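Local coordinates for general negative regulator of transcription subunit 4 (Saccharomyces cerevisiae, PDB 5AIE), which acts as an E3 ubiquitin-protein ligase subunit of the CCR4-NOT complex, the major cytoplasmic mRNA deadenylase, through the zinc-binding RING domain that makes up this fragment, at residues 6-11 with 28-33; 23-28 with 51-56. All blocks are in the same frame, centred on the assembly; numbering follows the deposited sequence.

Overall arrangement
Both contacts belong to the RING domain, and each gathers distant parts of the chain around one zinc ion. Contact 1 is buried near the centre of the domain; contact 2 lies nearer the surface, and the centres of the two contacts are about 13 Å apart. Their segments alternate along the chain, as the RING cross-brace requires, and Y28 is common to both. Contact 1 adds a weak backbone-to-sulfur bond and aliphatic packing to its metal site, and it reaches the start of helix 32-40. Contact 2 has no hydrogen bond between its segments and relies on three cysteine ligands, a proline-tyrosine pair and an exposed arginine. The two meet where I30 CD1 lies 3.7 Å from Y55 OH.

Contact 1: residues 6-11 with 28-33; sequences YCPLCI and YQICQF. With ZN (zinc ion), chain C.
C7 SG receives the backbone NH of C31 beside a zinc ion, and the polar part of the contact is built around this sulfur. With chi1 at -176° it swings away from the C7 nitrogen, to the side where the zinc and the C31 NH lie. C7 SG is 2.7 Å from zinc, while C10 SG binds the same ion at 2.4 Å. The hydrogen bond is weak, C31 N to C7 SG 3.2 Å with an N-H...S angle of 148°; a second weak bond reaches the sulfur from L9 N within its own turn. Such NH groups probably help to stabilise the negative charge of a zinc-bound thiolate.

C34, on helix 32-40, also binds this zinc. C31, the N-cap of that helix, would be expected as the fourth ligand in a RING of this family, but its modelled side chain is doubtful, because CB crowds the metal, and does not allow that to be judged. This is the first site of the RING cross-brace: one ligand pair comes from the N-terminal loop, and the chain visits the second zinc site before returning here.

The rest is apolar packing beside the metal. L9 lays its CD1 against CG2 of I30 at 3.7 Å. L9 also packs on an apolar side chain of the partner protein, consistent with the E2-binding surface of RING ligases. Cutting L9 back to an alanine is likely to leave I30 CG2 without its leucine neighbour and open a gap beside the partner chain. Farther out, the P8 ring and the Y28 side chain run alongside each other in opposing senses, P8 CG 3.4 Å from Y28 OH.

Contact 2: residues 23-28 with 51-56; sequences PCPCGY and CRRKYD. With ZN (zinc ion), chain D.
C24 and C51 bring their sulfurs to within 3.7 Å of each other on a shared zinc ion, and C26 joins them from the same turn as C24. The metal lies 2.4 Å from C24 SG and 2.3 Å from C51 SG, with C48 as the fourth ligand of this second RING site. A type I turn from C24 to G27 presents the first two cysteines; beyond it, Y28 N donates to C26 SG at 3.4 Å and an angle of 162°, a bond likely to steady the thiolate.

The closer packing lies along P23 and Y55, whose side chains lie alongside each other, heading in the same direction. CB of P23 comes to 3.5 Å from CE1 of Y55, and the proline's carbonyl carbon sits in the ring plane, at the ring edge. With chi1 at -70°, CG of Y55 is set anti to its carbonyl carbon, and the ring turns its CD1-CE1 side to P23.

The solvent side is thinner. Here R53 bends at chi3 and crosses P25; CG of P25 lies over one face of the R53 guanidinium and 3.7 Å from R53 CD. C51 SG lies in the guanidinium plane, at its edge, where the positive charge may partly offset that of the zinc-bound sulfurs.

Neither segment is helix or strand, and no strand is found in the modelled chain; its one helix, 32-40, backs the pair, with Y35 meeting the Y55 ring edge-to-face and R39 donating to the D56 carbonyl.

Contact 1: residues 6-11 with 28-33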
loop_
_atom_site.group_PDB
_atom_site.type_symbol
_atom_site.label_atom_id
_atom_site.label_comp_id
_atom_site.label_asym_id
_atom_site.label_seq_id
_atom_site.Cartn_x
_atom_site.Cartn_y
_atom_site.Cartn_z
ATOM N N TYR A 6 15.390 -14.979 -7.615
ATOM C CA TYR A 6 15.127 -13.630 -8.108
ATOM C C TYR A 6 15.008 -12.641 -6.954
ATOM O O TYR A 6 14.385 -12.939 -5.935
ATOM C CB TYR A 6 13.850 -13.600 -8.952
ATOM C CG TYR A 6 14.035 -14.029 -10.390
ATOM C CD1 TYR A 6 14.528 -13.144 -11.339
ATOM C CD2 TYR A 6 13.705 -15.313 -10.800
ATOM C CE1 TYR A 6 14.695 -13.528 -12.657
ATOM C CE2 TYR A 6 13.869 -15.708 -12.116
ATOM C CZ TYR A 6 14.364 -14.811 -13.040
ATOM O OH TYR A 6 14.529 -15.197 -14.350
ATOM N N CYS A 7 15.607 -11.466 -7.117
ATOM C CA CYS A 7 15.497 -10.415 -6.115
ATOM C C CYS A 7 14.075 -9.868 -6.082
ATOM O O CYS A 7 13.550 -9.436 -7.105
ATOM C CB CYS A 7 16.492 -9.289 -6.398
ATOM S SG CYS A 7 16.516 -7.978 -5.150
ATOM N N PRO A 8 13.445 -9.889 -4.899
ATOM C CA PRO A 8 12.047 -9.469 -4.743
ATOM C C PRO A 8 11.843 -7.960 -4.874
ATOM O O PRO A 8 10.703 -7.497 -4.824
ATOM C CB PRO A 8 11.703 -9.937 -3.327
ATOM C CG PRO A 8 13.006 -9.932 -2.610
ATOM C CD PRO A 8 14.032 -10.342 -3.626
ATOM N N LEU A 9 12.926 -7.208 -5.039
ATOM C CA LEU A 9 12.833 -5.754 -5.112
ATOM C C LEU A 9 12.986 -5.234 -6.540
ATOM O O LEU A 9 12.172 -4.438 -7.008
ATOM C CB LEU A 9 13.887 -5.107 -4.210
ATOM C CG LEU A 9 13.910 -5.553 -2.747
ATOM C CD1 LEU A 9 14.868 -4.690 -1.943
ATOM C CD2 LEU A 9 12.514 -5.513 -2.148
ATOM N N CYS A 10 14.030 -5.685 -7.228
ATOM C CA CYS A 10 14.327 -5.192 -8.571
ATOM C C CYS A 10 14.071 -6.242 -9.649
ATOM O O CYS A 10 14.291 -5.985 -10.834
ATOM C CB CYS A 10 15.779 -4.715 -8.648
ATOM S SG CYS A 10 17.002 -5.970 -8.208
ATOM N N ILE A 11 13.599 -7.414 -9.227
ATOM C CA ILE A 11 13.300 -8.531 -10.127
ATOM C C ILE A 11 14.488 -8.839 -11.039
ATOM O O ILE A 11 14.356 -8.907 -12.262
ATOM C CB ILE A 11 12.041 -8.254 -10.982
ATOM C CG1 ILE A 11 10.986 -7.509 -10.163
ATOM C CG2 ILE A 11 11.454 -9.556 -11.516
ATOM C CD1 ILE A 11 10.436 -8.307 -8.996
ATOM N N TYR A 28 15.786 -13.071 4.777
ATOM C CA TYR A 28 15.281 -12.329 3.628
ATOM C C TYR A 28 16.434 -11.901 2.724
ATOM O O TYR A 28 17.338 -11.185 3.156
ATOM C CB TYR A 28 14.476 -11.112 4.089
ATOM C CG TYR A 28 13.612 -10.499 3.014
ATOM C CD1 TYR A 28 12.504 -11.173 2.521
ATOM C CD2 TYR A 28 13.898 -9.241 2.498
ATOM C CE1 TYR A 28 11.708 -10.618 1.539
ATOM C CE2 TYR A 28 13.105 -8.677 1.515
ATOM C CZ TYR A 28 12.011 -9.371 1.040
ATOM O OH TYR A 28 11.218 -8.815 0.064
ATOM N N GLN A 29 16.401 -12.344 1.470
ATOM C CA GLN A 29 17.503 -12.093 0.543
ATOM C C GLN A 29 17.171 -11.047 -0.518
ATOM O O GLN A 29 16.137 -11.121 -1.181
ATOM C CB GLN A 29 17.923 -13.396 -0.142
ATOM C CG GLN A 29 18.578 -14.404 0.783
ATOM C CD GLN A 29 19.111 -15.613 0.039
ATOM O OE1 GLN A 29 18.344 -16.439 -0.457
ATOM N NE2 GLN A 29 20.432 -15.719 -0.048
ATOM N N ILE A 30 18.066 -10.076 -0.671
ATOM C CA ILE A 30 17.947 -9.057 -1.710
ATOM C C ILE A 30 19.279 -8.901 -2.439
ATOM O O ILE A 30 20.301 -9.417 -1.988
ATOM C CB ILE A 30 17.516 -7.695 -1.131
ATOM C CG1 ILE A 30 18.549 -7.191 -0.122
ATOM C CG2 ILE A 30 16.140 -7.794 -0.487
ATOM C CD1 ILE A 30 18.182 -5.872 0.518
ATOM N N CYS A 31 19.266 -8.188 -3.562
ATOM C CA CYS A 31 20.479 -7.981 -4.348
ATOM C C CYS A 31 21.510 -7.134 -3.608
ATOM O O CYS A 31 21.186 -6.441 -2.644
ATOM C CB CYS A 31 20.150 -7.325 -5.690
ATOM S SG CYS A 31 19.868 -8.488 -7.042
ATOM N N GLN A 32 22.752 -7.195 -4.075
ATOM C CA GLN A 32 23.835 -6.422 -3.483
ATOM C C GLN A 32 23.634 -4.933 -3.733
ATOM O O GLN A 32 24.099 -4.095 -2.961
ATOM C CB GLN A 32 25.187 -6.873 -4.040
ATOM N N PHE A 33 22.934 -4.612 -4.817
ATOM C CA PHE A 33 22.660 -3.224 -5.170
ATOM C C PHE A 33 21.479 -2.676 -4.372
ATOM O O PHE A 33 21.509 -1.532 -3.919
ATOM C CB PHE A 33 22.395 -3.093 -6.670
ATOM C CG PHE A 33 23.537 -3.556 -7.531
ATOM C CD1 PHE A 33 24.721 -2.836 -7.577
ATOM C CD2 PHE A 33 23.428 -4.706 -8.295
ATOM C CE1 PHE A 33 25.775 -3.257 -8.367
ATOM C CE2 PHE A 33 24.479 -5.132 -9.088
ATOM C CZ PHE A 33 25.653 -4.405 -9.123
HETATM ZN ZN ZN C . 18.150 -6.058 -6.121
#

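Contact 2: residues 23-28 with 51-56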
loop_
_atom_site.group_PDB
_atom_site.type_symbol
_atom_site.label_atom_id
_atom_site.label_comp_id
_atom_site.label_asym_id
_atom_site.label_seq_id
_atom_site.Cartn_x
_atom_site.Cartn_y
_atom_site.Cartn_z
ATOM N N PRO A 23 22.163 -10.736 4.501
ATOM C CA PRO A 23 22.375 -9.474 5.218
ATOM C C PRO A 23 21.610 -9.394 6.538
ATOM O O PRO A 23 21.990 -8.622 7.420
ATOM C CB PRO A 23 21.864 -8.423 4.229
ATOM C CG PRO A 23 20.883 -9.151 3.379
ATOM C CD PRO A 23 21.426 -10.539 3.241
ATOM N N CYS A 24 20.550 -10.183 6.668
ATOM C CA CYS A 24 19.737 -10.188 7.878
ATOM C C CYS A 24 19.522 -11.616 8.370
ATOM O O CYS A 24 19.301 -12.523 7.568
ATOM C CB CYS A 24 18.393 -9.501 7.617
ATOM S SG CYS A 24 17.415 -9.147 9.094
ATOM N N PRO A 25 19.599 -11.825 9.696
ATOM C CA PRO A 25 19.410 -13.147 10.311
ATOM C C PRO A 25 18.050 -13.787 10.024
ATOM O O PRO A 25 17.890 -14.991 10.235
ATOM C CB PRO A 25 19.561 -12.862 11.814
ATOM C CG PRO A 25 19.425 -11.376 11.957
ATOM C CD PRO A 25 19.982 -10.813 10.693
ATOM N N CYS A 26 17.090 -13.001 9.547
ATOM C CA CYS A 26 15.753 -13.515 9.266
ATOM C C CYS A 26 15.741 -14.396 8.020
ATOM O O CYS A 26 14.896 -15.280 7.887
ATOM C CB CYS A 26 14.760 -12.364 9.102
ATOM S SG CYS A 26 15.003 -11.377 7.616
ATOM N N GLY A 27 16.674 -14.145 7.108
ATOM C CA GLY A 27 16.798 -14.957 5.912
ATOM C C GLY A 27 16.290 -14.294 4.646
ATOM O O GLY A 27 16.347 -14.882 3.564
ATOM N N TYR A 28 15.786 -13.071 4.777
ATOM C CA TYR A 28 15.281 -12.329 3.628
ATOM C C TYR A 28 16.434 -11.901 2.724
ATOM O O TYR A 28 17.338 -11.185 3.156
ATOM C CB TYR A 28 14.476 -11.112 4.089
ATOM C CG TYR A 28 13.612 -10.499 3.014
ATOM C CD1 TYR A 28 12.504 -11.173 2.521
ATOM C CD2 TYR A 28 13.898 -9.241 2.498
ATOM C CE1 TYR A 28 11.708 -10.618 1.539
ATOM C CE2 TYR A 28 13.105 -8.677 1.515
ATOM C CZ TYR A 28 12.011 -9.371 1.040
ATOM O OH TYR A 28 11.218 -8.815 0.064
ATOM N N CYS A 51 11.651 -8.000 8.540
ATOM C CA CYS A 51 11.481 -7.891 9.987
ATOM C C CYS A 51 11.963 -6.555 10.548
ATOM O O CYS A 51 12.055 -6.391 11.765
ATOM C CB CYS A 51 12.211 -9.037 10.690
ATOM S SG CYS A 51 14.007 -8.985 10.548
ATOM N N ARG A 52 12.276 -5.617 9.658
ATOM C CA ARG A 52 12.675 -4.259 10.037
ATOM C C ARG A 52 13.903 -4.208 10.944
ATOM O O ARG A 52 14.111 -3.228 11.660
ATOM C CB ARG A 52 11.510 -3.534 10.719
ATOM C CG ARG A 52 10.262 -3.424 9.865
ATOM C CD ARG A 52 9.209 -2.568 10.546
ATOM N NE ARG A 52 9.656 -1.191 10.717
ATOM C CZ ARG A 52 9.482 -0.232 9.813
ATOM N NH1 ARG A 52 8.866 -0.500 8.671
ATOM N NH2 ARG A 52 9.922 0.996 10.053
ATOM N N ARG A 53 14.717 -5.257 10.911
ATOM C CA ARG A 53 15.930 -5.295 11.719
ATOM C C ARG A 53 17.021 -4.465 11.048
ATOM O O ARG A 53 17.242 -4.575 9.842
ATOM C CB ARG A 53 16.400 -6.737 11.929
ATOM C CG ARG A 53 17.226 -6.954 13.192
ATOM C CD ARG A 53 17.699 -8.397 13.307
ATOM N NE ARG A 53 16.593 -9.337 13.490
ATOM C CZ ARG A 53 16.400 -10.059 14.590
ATOM N NH1 ARG A 53 17.241 -9.957 15.611
ATOM N NH2 ARG A 53 15.370 -10.891 14.668
ATOM N N LYS A 54 17.693 -3.629 11.832
ATOM C CA LYS A 54 18.725 -2.742 11.304
ATOM C C LYS A 54 19.960 -3.514 10.849
ATOM O O LYS A 54 20.395 -4.456 11.511
ATOM C CB LYS A 54 19.120 -1.699 12.353
ATOM N N TYR A 55 20.520 -3.108 9.713
ATOM C CA TYR A 55 21.714 -3.751 9.178
ATOM C C TYR A 55 22.960 -3.362 9.965
ATOM O O TYR A 55 22.990 -2.327 10.632
ATOM C CB TYR A 55 21.900 -3.399 7.700
ATOM C CG TYR A 55 20.876 -4.024 6.782
ATOM C CD1 TYR A 55 20.869 -5.393 6.551
ATOM C CD2 TYR A 55 19.923 -3.246 6.138
ATOM C CE1 TYR A 55 19.938 -5.971 5.710
ATOM C CE2 TYR A 55 18.988 -3.817 5.292
ATOM C CZ TYR A 55 19.001 -5.179 5.083
ATOM O OH TYR A 55 18.072 -5.753 4.245
ATOM N N ASP A 56 23.987 -4.202 9.883
ATOM C CA ASP A 56 25.239 -3.963 10.589
ATOM C C ASP A 56 26.441 -4.306 9.713
ATOM O O ASP A 56 27.059 -3.424 9.118
ATOM C CB ASP A 56 25.283 -4.775 11.885
ATOM C CG ASP A 56 25.044 -6.255 11.654
ATOM O OD1 ASP A 56 24.355 -6.600 10.671
ATOM O OD2 ASP A 56 25.542 -7.073 12.455
HETATM ZN ZN ZN D . 15.080 -9.179 8.483
#